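Local coordinates for protein eukaryotic translation initiation factor 4 gamma 2 (Homo sapiens, PDB 4IUL) that probably supports translation initiation as an eIF4G-like scaffold, its HEAT-repeat MIF4G domain interacting with the RNA helicase eIF4A, at residues H19-I22 / F23-V26; P71-S74 / S75-A78; L153-I156 / K157-E161; L210-E213 / R214-S217; V247-E251 / H252-P256. All blocks are in the same frame, centred on the assembly; numbering follows the deposited sequence.

The five contacts are local, each between residues a few positions apart, and they follow the chain along an all-helical HEAT-repeat domain. Contact 1 lies on helix 13-31 at one end, its centre about 25 Å from the centre of the chain, and contacts 4 and 5 lie on the opposite side of that centre, their centres about 44 and 47 Å from that of contact 1. Contact 3 sits near the middle and touches contact 2: S74 OG is 3.6 Å from F158 CA. Contacts 4 and 5, with centres 14 Å apart, are joined by D211, whose OD2 makes a salt bridge to R250 NE at 3.1 Å and also meets W254 NE1.

Contact 1: H19-I22 / F23-V26; sequences HDAI and FRKV
R24 folds back along helix 13-31 over D20 and A21, one turn earlier, and its atoms can be followed outward in order. CB rests against two carbonyls, those of D20 and A21. The next atom, R24 CG, moves closer to the first, 3.3 Å from D20 O. This path follows from a first torsion that sets CG beside the backbone N and anti to the carbonyl carbon (chi1 -66°), and a bend at chi3 of -63° then returns the guanidinium to the preceding turn. There R24 CZ is 3.6 Å from A21 CA, which lies over one face of the group, 3.4 Å above its plane and offset toward the rim. R24 NH2 ends 3.5 Å from A21 CB. R24 NH1 lies 3.4 Å from D20 O, but the angle is too poor for a hydrogen bond.

Beneath this side chain the backbone is regular: R24 N donates to D20 O, K25 N to A21 O, and F23 N to H19 O. The ring of F23 leans obliquely on the same H19 carbonyl, with F23 CD1 3.3 Å from H19 O. I22 and V26 meet through their CG2 methyls and pack on helices 38-48 and 53-69.

Chemically, within the helix R24 meets D20 and A21 by packing rather than by a side-chain hydrogen bond; R24 NH1 is 5.7 Å from D20 OD2, so any attraction is probably modest and solvent-screened.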
# COMPACT_ATOMS: atom_id res chain seq x y z
N HIS A 19 5.18 -10.37 26.33
CA HIS A 19 4.59 -9.82 25.11
C HIS A 19 5.37 -8.60 24.65
O HIS A 19 5.67 -8.46 23.46
CB HIS A 19 3.12 -9.45 25.35
CG HIS A 19 2.20 -10.63 25.38
ND1 HIS A 19 1.01 -10.63 26.08
CD2 HIS A 19 2.28 -11.84 24.79
CE1 HIS A 19 0.41 -11.79 25.92
NE2 HIS A 19 1.16 -12.55 25.14
N ASP A 20 5.72 -7.71 25.58
CA ASP A 20 6.46 -6.51 25.23
C ASP A 20 7.87 -6.79 24.70
O ASP A 20 8.35 -6.07 23.82
CB ASP A 20 6.51 -5.54 26.41
CG ASP A 20 5.12 -5.05 26.82
OD1 ASP A 20 4.19 -5.10 25.98
OD2 ASP A 20 4.94 -4.62 27.98
N ALA A 21 8.53 -7.82 25.22
CA ALA A 21 9.88 -8.17 24.74
C ALA A 21 9.81 -8.73 23.31
O ALA A 21 10.74 -8.53 22.52
CB ALA A 21 10.54 -9.18 25.68
N ILE A 22 8.73 -9.43 22.99
CA ILE A 22 8.57 -9.98 21.65
C ILE A 22 8.45 -8.85 20.63
O ILE A 22 9.07 -8.88 19.56
CB ILE A 22 7.31 -10.88 21.54
CG1 ILE A 22 7.51 -12.16 22.35
CG2 ILE A 22 7.06 -11.24 20.07
CD1 ILE A 22 6.28 -13.08 22.34
N PHE A 23 7.65 -7.85 20.98
CA PHE A 23 7.44 -6.71 20.10
C PHE A 23 8.74 -5.93 19.90
O PHE A 23 8.99 -5.42 18.81
CB PHE A 23 6.31 -5.83 20.65
CG PHE A 23 4.95 -6.47 20.55
CD1 PHE A 23 4.01 -6.30 21.56
CD2 PHE A 23 4.62 -7.26 19.45
CE1 PHE A 23 2.75 -6.91 21.48
CE2 PHE A 23 3.36 -7.87 19.35
CZ PHE A 23 2.42 -7.69 20.37
N ARG A 24 9.57 -5.82 20.95
CA ARG A 24 10.85 -5.11 20.80
C ARG A 24 11.73 -5.93 19.84
O ARG A 24 12.49 -5.37 19.04
CB ARG A 24 11.57 -4.94 22.15
CG ARG A 24 10.86 -4.02 23.17
CD ARG A 24 11.79 -3.55 24.31
NE ARG A 24 12.30 -4.63 25.14
CZ ARG A 24 11.61 -5.26 26.10
NH1 ARG A 24 10.35 -4.92 26.36
NH2 ARG A 24 12.18 -6.24 26.80
N LYS A 25 11.61 -7.25 19.92
CA LYS A 25 12.39 -8.13 19.06
C LYS A 25 11.94 -8.02 17.60
O LYS A 25 12.76 -8.03 16.68
CB LYS A 25 12.25 -9.58 19.52
CG LYS A 25 13.08 -10.58 18.75
CD LYS A 25 12.82 -11.97 19.31
CE LYS A 25 14.06 -12.85 19.31
NZ LYS A 25 13.78 -14.09 20.08
N VAL A 26 10.63 -7.92 17.39
CA VAL A 26 10.10 -7.80 16.04
C VAL A 26 10.61 -6.53 15.38
O VAL A 26 10.97 -6.53 14.20
CB VAL A 26 8.56 -7.82 16.03
CG1 VAL A 26 8.03 -7.47 14.64
CG2 VAL A 26 8.07 -9.20 16.43

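Contact 2: P71-S74 / S75-A78; sequences PKYS and SLYA
Y77 N donates to Y73 O at 3.0 Å with an N-H...O angle of 165°, and A78 N reaches S74 O at 2.7 Å; both donors lie nearly along the C=O axis. These bonds open the first turn of helix 74-87, with Y73 at the N-cap position. Just before it, P71 O receives two donors from one residue, S74 OG at 2.9 Å and S74 N at 3.1 Å. The serine hydroxyl can do this because OG stands beside its own backbone N (chi1 -72°), and the pair of bonds ties the 3-10 turn at P71 and K72 to the helix start.

Around this polar core the two tyrosines cross obliquely. Y77 swings its ring back past the N-cap residue: Y77 CD2 is 3.2 Å from Y73 O, and Y77 CE2 presses on Y73 CB at 3.4 Å. The hydroxyl of Y77 reaches the edge of the Y73 ring, near its plane. L76 runs alongside Y73 in the same direction, placing CD2 4.2 Å above one ring face, offset toward the rim, and CD1 4.0 Å from Y73 CD1. A serine in place of Y77 would probably open a gap beside Y73 CB and leave L33, K66 and A67 without the ring they pack on.

Y73 and L76 both reach P35 in a loop, while Y77 packs on L33 and on K66 and A67 of helix 53-69. S74 faces K157, F158 and E161 of helix 141-163, joining the helix start to the middle of the domain.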
# COMPACT_ATOMS: atom_id res chain seq x y z
N PRO A 71 9.42 3.33 2.29
CA PRO A 71 8.61 2.88 1.15
C PRO A 71 9.40 2.23 0.01
O PRO A 71 8.82 1.54 -0.83
CB PRO A 71 7.89 4.16 0.71
CG PRO A 71 8.80 5.25 1.16
CD PRO A 71 9.23 4.77 2.52
N LYS A 72 10.71 2.44 -0.01
CA LYS A 72 11.56 1.86 -1.04
C LYS A 72 11.53 0.34 -0.95
O LYS A 72 11.75 -0.35 -1.94
CB LYS A 72 13.01 2.34 -0.90
CG LYS A 72 13.19 3.82 -1.23
CD LYS A 72 14.62 4.30 -1.00
CE LYS A 72 14.74 5.79 -1.31
NZ LYS A 72 16.10 6.34 -1.04
N TYR A 73 11.24 -0.17 0.24
CA TYR A 73 11.17 -1.61 0.43
C TYR A 73 9.75 -2.18 0.50
O TYR A 73 9.56 -3.28 1.01
CB TYR A 73 11.94 -2.02 1.69
CG TYR A 73 13.44 -2.04 1.52
CD1 TYR A 73 14.02 -2.44 0.31
CD2 TYR A 73 14.29 -1.72 2.58
CE1 TYR A 73 15.40 -2.51 0.16
CE2 TYR A 73 15.67 -1.80 2.44
CZ TYR A 73 16.22 -2.19 1.23
OH TYR A 73 17.58 -2.28 1.09
N SER A 74 8.77 -1.44 -0.01
CA SER A 74 7.37 -1.90 -0.01
C SER A 74 7.31 -3.36 -0.44
O SER A 74 6.73 -4.22 0.24
CB SER A 74 6.52 -1.08 -0.97
OG SER A 74 6.28 0.23 -0.49
N SER A 75 7.92 -3.61 -1.59
CA SER A 75 7.99 -4.93 -2.20
C SER A 75 8.44 -5.99 -1.18
O SER A 75 7.83 -7.05 -1.07
CB SER A 75 8.97 -4.85 -3.37
OG SER A 75 9.14 -6.10 -4.00
N LEU A 76 9.52 -5.69 -0.45
CA LEU A 76 10.05 -6.60 0.55
C LEU A 76 9.06 -6.87 1.67
O LEU A 76 8.85 -8.03 2.05
CB LEU A 76 11.33 -6.04 1.17
CG LEU A 76 12.66 -6.69 0.79
CD1 LEU A 76 13.10 -6.22 -0.61
CD2 LEU A 76 13.70 -6.32 1.84
N TYR A 77 8.47 -5.81 2.21
CA TYR A 77 7.52 -5.96 3.31
C TYR A 77 6.24 -6.67 2.85
O TYR A 77 5.63 -7.42 3.61
CB TYR A 77 7.19 -4.60 3.93
CG TYR A 77 8.42 -3.88 4.45
CD1 TYR A 77 9.31 -4.52 5.32
CD2 TYR A 77 8.73 -2.59 4.03
CE1 TYR A 77 10.48 -3.88 5.74
CE2 TYR A 77 9.89 -1.95 4.44
CZ TYR A 77 10.77 -2.60 5.30
OH TYR A 77 11.94 -1.98 5.67
N ALA A 78 5.85 -6.43 1.60
CA ALA A 78 4.66 -7.07 1.05
C ALA A 78 4.85 -8.58 1.00
O ALA A 78 3.92 -9.34 1.24
CB ALA A 78 4.36 -6.52 -0.35

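Contact 3: L153-I156 / K157-E161; sequences LGNI and KFIGE
K157 and I156, with I159 as the third, carry this one-turn contact within helix 141-163, and most of it is made against backbone carbonyls. K157 keeps CB 3.6 Å from L153 O before its chain leads away, and its N-H donates to the same oxygen. I156 offers its carbonyl to the next turn: G160 N donates to I156 O at 2.9 Å with an N-H...O angle of 161°.

I159 packs onto the backbone of N155, where I159 CG1 is 3.3 Å from N155 O and I159 CD1 3.6 Å, while I159 N donates to that oxygen at 3.1 Å. Its CG1 branch takes that course because it stands beside the backbone N (chi1 -71°). The amide of N155 crosses the isoleucine so that N155 OD1 lies 3.9 Å from I159 CD1; this buried oxygen has no polar partner in the model. An alanine at I159 is likely to leave a gap beside N155 OD1 and where L173 and C176 pack.

Several helices pack against it: N155 and I159 face L116 of helix 107-127, I156 reaches C198 and I202 of helix 193-210 and, with I159, helix 170-181, and F158 meets S74 of helix 74-87.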
# COMPACT_ATOMS: atom_id res chain seq x y z
N LEU A 153 2.17 9.17 -0.43
CA LEU A 153 2.62 8.44 -1.61
C LEU A 153 3.25 7.11 -1.20
O LEU A 153 3.06 6.09 -1.86
CB LEU A 153 3.62 9.27 -2.42
CG LEU A 153 3.02 10.59 -2.93
CD1 LEU A 153 4.00 11.29 -3.87
CD2 LEU A 153 1.72 10.29 -3.66
N GLY A 154 4.00 7.13 -0.11
CA GLY A 154 4.61 5.91 0.38
C GLY A 154 3.52 4.93 0.77
O GLY A 154 3.64 3.73 0.53
N ASN A 155 2.44 5.45 1.36
CA ASN A 155 1.32 4.61 1.78
C ASN A 155 0.68 3.95 0.57
O ASN A 155 0.40 2.74 0.57
CB ASN A 155 0.27 5.43 2.53
CG ASN A 155 -0.67 4.56 3.35
OD1 ASN A 155 -0.56 3.34 3.36
ND2 ASN A 155 -1.61 5.20 4.06
N ILE A 156 0.44 4.74 -0.48
CA ILE A 156 -0.18 4.23 -1.70
C ILE A 156 0.67 3.16 -2.40
O ILE A 156 0.14 2.17 -2.89
CB ILE A 156 -0.49 5.38 -2.67
CG1 ILE A 156 -1.58 6.27 -2.06
CG2 ILE A 156 -0.95 4.82 -4.01
CD1 ILE A 156 -1.90 7.50 -2.87
N LYS A 157 1.99 3.36 -2.42
CA LYS A 157 2.90 2.40 -3.05
C LYS A 157 2.89 1.05 -2.33
O LYS A 157 2.99 -0.00 -2.96
CB LYS A 157 4.32 2.97 -3.06
CG LYS A 157 5.39 2.06 -3.66
CD LYS A 157 6.77 2.72 -3.55
CE LYS A 157 7.89 1.81 -4.05
NZ LYS A 157 7.68 1.42 -5.48
N PHE A 158 2.78 1.08 -1.00
CA PHE A 158 2.74 -0.16 -0.23
C PHE A 158 1.42 -0.89 -0.49
O PHE A 158 1.38 -2.12 -0.60
CB PHE A 158 2.92 0.15 1.27
CG PHE A 158 2.96 -1.08 2.15
CD1 PHE A 158 3.74 -2.17 1.80
CD2 PHE A 158 2.21 -1.13 3.32
CE1 PHE A 158 3.77 -3.32 2.61
CE2 PHE A 158 2.23 -2.27 4.13
CZ PHE A 158 3.02 -3.36 3.77
N ILE A 159 0.34 -0.12 -0.61
CA ILE A 159 -0.97 -0.69 -0.90
C ILE A 159 -0.92 -1.38 -2.27
O ILE A 159 -1.39 -2.51 -2.43
CB ILE A 159 -2.06 0.41 -0.87
CG1 ILE A 159 -2.29 0.86 0.58
CG2 ILE A 159 -3.36 -0.12 -1.48
CD1 ILE A 159 -3.13 2.14 0.72
N GLY A 160 -0.33 -0.70 -3.25
CA GLY A 160 -0.21 -1.29 -4.56
C GLY A 160 0.49 -2.65 -4.49
O GLY A 160 0.01 -3.63 -5.07
N GLU A 161 1.62 -2.71 -3.78
CA GLU A 161 2.38 -3.95 -3.66
C GLU A 161 1.61 -5.09 -2.99
O GLU A 161 1.84 -6.26 -3.30
CB GLU A 161 3.70 -3.71 -2.93
CG GLU A 161 4.74 -2.96 -3.75
CD GLU A 161 5.14 -3.70 -5.02
OE1 GLU A 161 4.86 -3.19 -6.12
OE2 GLU A 161 5.74 -4.80 -4.91

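Contact 4: L210-E213 / R214-S217; sequences LDHE and RAKS
A water bridges H212 and R214 across the turn: it lies 2.8 Å from H212 ND1 and accepts from R214 N at 2.7 Å. It spans a gap that the ring does not close directly, since H212 ND1 is 3.7 Å from R214 N. The ring is brought round by a first torsion of 50°, which places CG between the backbone N and the carbonyl carbon, the crowded position. R214 CB then sits at the ring edge, in its plane, 3.9 Å from H212 ND1, and the two side chains run alongside one another with ring and guanidinium planes 80° apart. One face of the same ring carries L210 O, 3.6 Å above the plane, and A215 CB, both offset toward the rim. The far nitrogen, NE2, is hydrogen-bonded to E170, so both ring nitrogens have partners, which probably limits rotation of the imidazole.

The backbone closes the turn by short-range bonds. A215 N donates to H212 O at 2.8 Å, and K216 N to E213 O at 3.2 Å, the latter from above the carbonyl plane. Before them D211 centres an inverse gamma turn, where the chain leaves helical geometry.

The segment links helix 193-210 to helix 216-227. L210 packs on L173, H174 and I177 of helix 170-181, and the D211 carboxylate reaches R250 of helix 237-251 and W254 in the loop that follows it.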
# COMPACT_ATOMS: atom_id res chain seq x y z
N LEU A 210 -8.01 -4.98 -12.06
CA LEU A 210 -9.13 -4.10 -11.74
C LEU A 210 -10.05 -3.86 -12.93
O LEU A 210 -11.26 -3.65 -12.78
CB LEU A 210 -8.59 -2.75 -11.26
CG LEU A 210 -8.70 -2.30 -9.80
CD1 LEU A 210 -8.19 -3.36 -8.84
CD2 LEU A 210 -7.91 -1.01 -9.65
N ASP A 211 -9.47 -3.93 -14.13
CA ASP A 211 -10.18 -3.65 -15.36
C ASP A 211 -11.07 -4.76 -15.93
O ASP A 211 -10.85 -5.22 -17.06
CB ASP A 211 -9.16 -3.19 -16.41
CG ASP A 211 -9.77 -2.32 -17.49
OD1 ASP A 211 -10.89 -1.81 -17.29
OD2 ASP A 211 -9.11 -2.13 -18.54
N HIS A 212 -12.06 -5.20 -15.16
CA HIS A 212 -12.98 -6.22 -15.65
C HIS A 212 -14.31 -5.57 -16.00
O HIS A 212 -14.56 -4.42 -15.63
CB HIS A 212 -13.16 -7.37 -14.63
CG HIS A 212 -13.48 -6.92 -13.23
ND1 HIS A 212 -14.73 -6.45 -12.86
CD2 HIS A 212 -12.72 -6.88 -12.12
CE1 HIS A 212 -14.71 -6.15 -11.58
NE2 HIS A 212 -13.51 -6.40 -11.10
N GLU A 213 -15.14 -6.31 -16.72
CA GLU A 213 -16.44 -5.83 -17.19
C GLU A 213 -17.27 -4.92 -16.28
O GLU A 213 -17.70 -3.84 -16.70
CB GLU A 213 -17.27 -7.03 -17.65
CG GLU A 213 -16.82 -7.57 -19.01
CD GLU A 213 -17.02 -9.08 -19.17
OE1 GLU A 213 -18.05 -9.60 -18.68
OE2 GLU A 213 -16.15 -9.73 -19.79
N ARG A 214 -17.49 -5.32 -15.04
CA ARG A 214 -18.28 -4.49 -14.14
C ARG A 214 -17.67 -3.11 -13.93
O ARG A 214 -18.38 -2.14 -13.73
CB ARG A 214 -18.45 -5.17 -12.78
CG ARG A 214 -19.15 -4.32 -11.75
CD ARG A 214 -19.05 -4.96 -10.37
NE ARG A 214 -19.84 -6.18 -10.28
CZ ARG A 214 -21.16 -6.21 -10.29
NH1 ARG A 214 -21.84 -5.07 -10.36
NH2 ARG A 214 -21.82 -7.37 -10.23
N ALA A 215 -16.34 -3.03 -13.99
CA ALA A 215 -15.63 -1.78 -13.76
C ALA A 215 -15.35 -0.92 -15.00
O ALA A 215 -14.69 0.11 -14.89
CB ALA A 215 -14.32 -2.07 -13.04
N LYS A 216 -15.84 -1.35 -16.16
CA LYS A 216 -15.61 -0.62 -17.42
C LYS A 216 -15.86 0.88 -17.34
O LYS A 216 -15.02 1.67 -17.77
CB LYS A 216 -16.48 -1.21 -18.53
CG LYS A 216 -16.34 -0.51 -19.89
CD LYS A 216 -17.03 -1.31 -21.00
CE LYS A 216 -17.05 -0.56 -22.33
NZ LYS A 216 -15.68 -0.23 -22.83
N SER A 217 -16.99 1.26 -16.77
CA SER A 217 -17.37 2.67 -16.63
C SER A 217 -16.34 3.49 -15.85
O SER A 217 -15.87 4.53 -16.32
CB SER A 217 -18.73 2.76 -15.94
OG SER A 217 -19.14 4.10 -15.78
O HOH W 1 -16.97 -7.70 -13.90

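Contact 5: V247-E251 / H252-P256; sequences VELRE and HHWVP
W254 N donates to L249 O at 2.8 Å and H253 N to R250 O at 2.8 Å, the pair of bonds of a Schellman motif that ends helix 237-251. H253 is its C-prime residue, with positive phi, and its N-H comes to R250 O from above the carbonyl plane. Weaker bonds accompany these two: H252 ND1 approaches E248 O at 2.8 Å, but the N-H...O angle of only 120° marks it as weak.

Apolar contact centres on the W254 indole. R250 CA stands over the five-membered ring, 4.3 Å from its centroid and 11° off the normal, a CH-pi contact. R250 CG also touches the indole, 3.5 Å from W254 NE1. L249 crosses the tryptophan at about a right angle and sets CD2 3.6 Å from W254 CE3. Here L249 CG is anti to the backbone N (chi1 -179°), which carries the methyls back toward the turn. Side by side with H252, E248 brings CG to 3.9 Å from H252 CE1.

The polar ends of R250 and W254 find partners outside the turn. R250 bridges to D220 and D211, and W254 NE1 also bonds to D211, so D211, in the loop between helices 193-210 and 216-227, pairs with both residues. R250 meanwhile packs on M219 and F223 of helix 216-227, while W254 lies against M203 and P208 and L249 against R204, so the helix end and its turn touch both helix 193-210 and helix 216-227.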
# COMPACT_ATOMS: atom_id res chain seq x y z
N VAL A 247 -1.51 4.62 -21.06
CA VAL A 247 -2.74 4.66 -21.84
C VAL A 247 -2.69 3.68 -23.02
O VAL A 247 -3.65 2.94 -23.25
CB VAL A 247 -2.99 6.08 -22.38
CG1 VAL A 247 -3.95 6.05 -23.55
CG2 VAL A 247 -3.56 6.95 -21.26
N GLU A 248 -1.58 3.69 -23.75
CA GLU A 248 -1.39 2.82 -24.90
C GLU A 248 -1.45 1.34 -24.50
O GLU A 248 -1.90 0.50 -25.28
CB GLU A 248 -0.04 3.12 -25.55
CG GLU A 248 0.27 2.29 -26.79
CD GLU A 248 1.66 2.56 -27.33
OE1 GLU A 248 1.94 3.72 -27.72
OE2 GLU A 248 2.48 1.62 -27.37
N LEU A 249 -0.99 1.03 -23.30
CA LEU A 249 -0.99 -0.35 -22.81
C LEU A 249 -2.42 -0.82 -22.59
O LEU A 249 -2.76 -1.98 -22.86
CB LEU A 249 -0.20 -0.44 -21.50
CG LEU A 249 -0.08 -1.82 -20.85
CD1 LEU A 249 0.59 -2.78 -21.81
CD2 LEU A 249 0.72 -1.73 -19.56
N ARG A 250 -3.27 0.08 -22.11
CA ARG A 250 -4.66 -0.27 -21.85
C ARG A 250 -5.43 -0.43 -23.16
O ARG A 250 -6.27 -1.33 -23.29
CB ARG A 250 -5.34 0.79 -21.00
CG ARG A 250 -6.58 0.27 -20.31
CD ARG A 250 -7.72 1.27 -20.33
NE ARG A 250 -8.91 0.71 -19.71
CZ ARG A 250 -10.14 1.19 -19.88
NH1 ARG A 250 -10.35 2.25 -20.65
NH2 ARG A 250 -11.16 0.61 -19.26
N GLU A 251 -5.14 0.43 -24.13
CA GLU A 251 -5.79 0.37 -25.43
C GLU A 251 -5.47 -0.98 -26.08
O GLU A 251 -6.21 -1.46 -26.94
CB GLU A 251 -5.33 1.53 -26.31
CG GLU A 251 -5.63 2.90 -25.71
CD GLU A 251 -5.31 4.06 -26.64
OE1 GLU A 251 -4.17 4.12 -27.15
OE2 GLU A 251 -6.19 4.92 -26.84
N HIS A 252 -4.37 -1.58 -25.65
CA HIS A 252 -3.94 -2.88 -26.14
C HIS A 252 -4.38 -4.01 -25.19
O HIS A 252 -3.78 -5.08 -25.17
CB HIS A 252 -2.41 -2.92 -26.28
CG HIS A 252 -1.90 -2.20 -27.49
ND1 HIS A 252 -2.17 -0.88 -27.74
CD2 HIS A 252 -1.12 -2.63 -28.51
CE1 HIS A 252 -1.58 -0.51 -28.87
NE2 HIS A 252 -0.94 -1.56 -29.36
N HIS A 253 -5.44 -3.76 -24.42
CA HIS A 253 -5.95 -4.75 -23.48
C HIS A 253 -4.87 -5.28 -22.54
O HIS A 253 -4.83 -6.47 -22.24
CB HIS A 253 -6.57 -5.93 -24.23
CG HIS A 253 -7.74 -5.55 -25.09
ND1 HIS A 253 -8.89 -6.29 -25.15
CD2 HIS A 253 -7.92 -4.50 -25.93
CE1 HIS A 253 -9.75 -5.72 -25.98
NE2 HIS A 253 -9.18 -4.63 -26.46
N TRP A 254 -3.99 -4.40 -22.07
CA TRP A 254 -2.91 -4.79 -21.16
C TRP A 254 -2.12 -6.01 -21.65
O TRP A 254 -1.42 -6.64 -20.87
CB TRP A 254 -3.46 -5.11 -19.76
CG TRP A 254 -4.28 -4.02 -19.15
CD1 TRP A 254 -5.64 -3.89 -19.20
CD2 TRP A 254 -3.79 -2.89 -18.42
NE1 TRP A 254 -6.02 -2.74 -18.55
CE2 TRP A 254 -4.91 -2.11 -18.07
CE3 TRP A 254 -2.51 -2.46 -18.04
CZ2 TRP A 254 -4.79 -0.92 -17.35
CZ3 TRP A 254 -2.39 -1.28 -17.32
CH2 TRP A 254 -3.53 -0.52 -16.99
N VAL A 255 -2.23 -6.35 -22.93
CA VAL A 255 -1.49 -7.50 -23.42
C VAL A 255 -0.09 -7.11 -23.87
O VAL A 255 0.07 -6.31 -24.79
CB VAL A 255 -2.21 -8.20 -24.58
CG1 VAL A 255 -1.37 -9.35 -25.09
CG2 VAL A 255 -3.56 -8.71 -24.12
N PRO A 256 0.94 -7.68 -23.22
CA PRO A 256 2.37 -7.46 -23.48
C PRO A 256 2.78 -7.38 -24.95
O PRO A 256 3.21 -8.43 -25.49
CB PRO A 256 3.03 -8.62 -22.75
CG PRO A 256 2.13 -8.82 -21.57
CD PRO A 256 0.77 -8.76 -22.22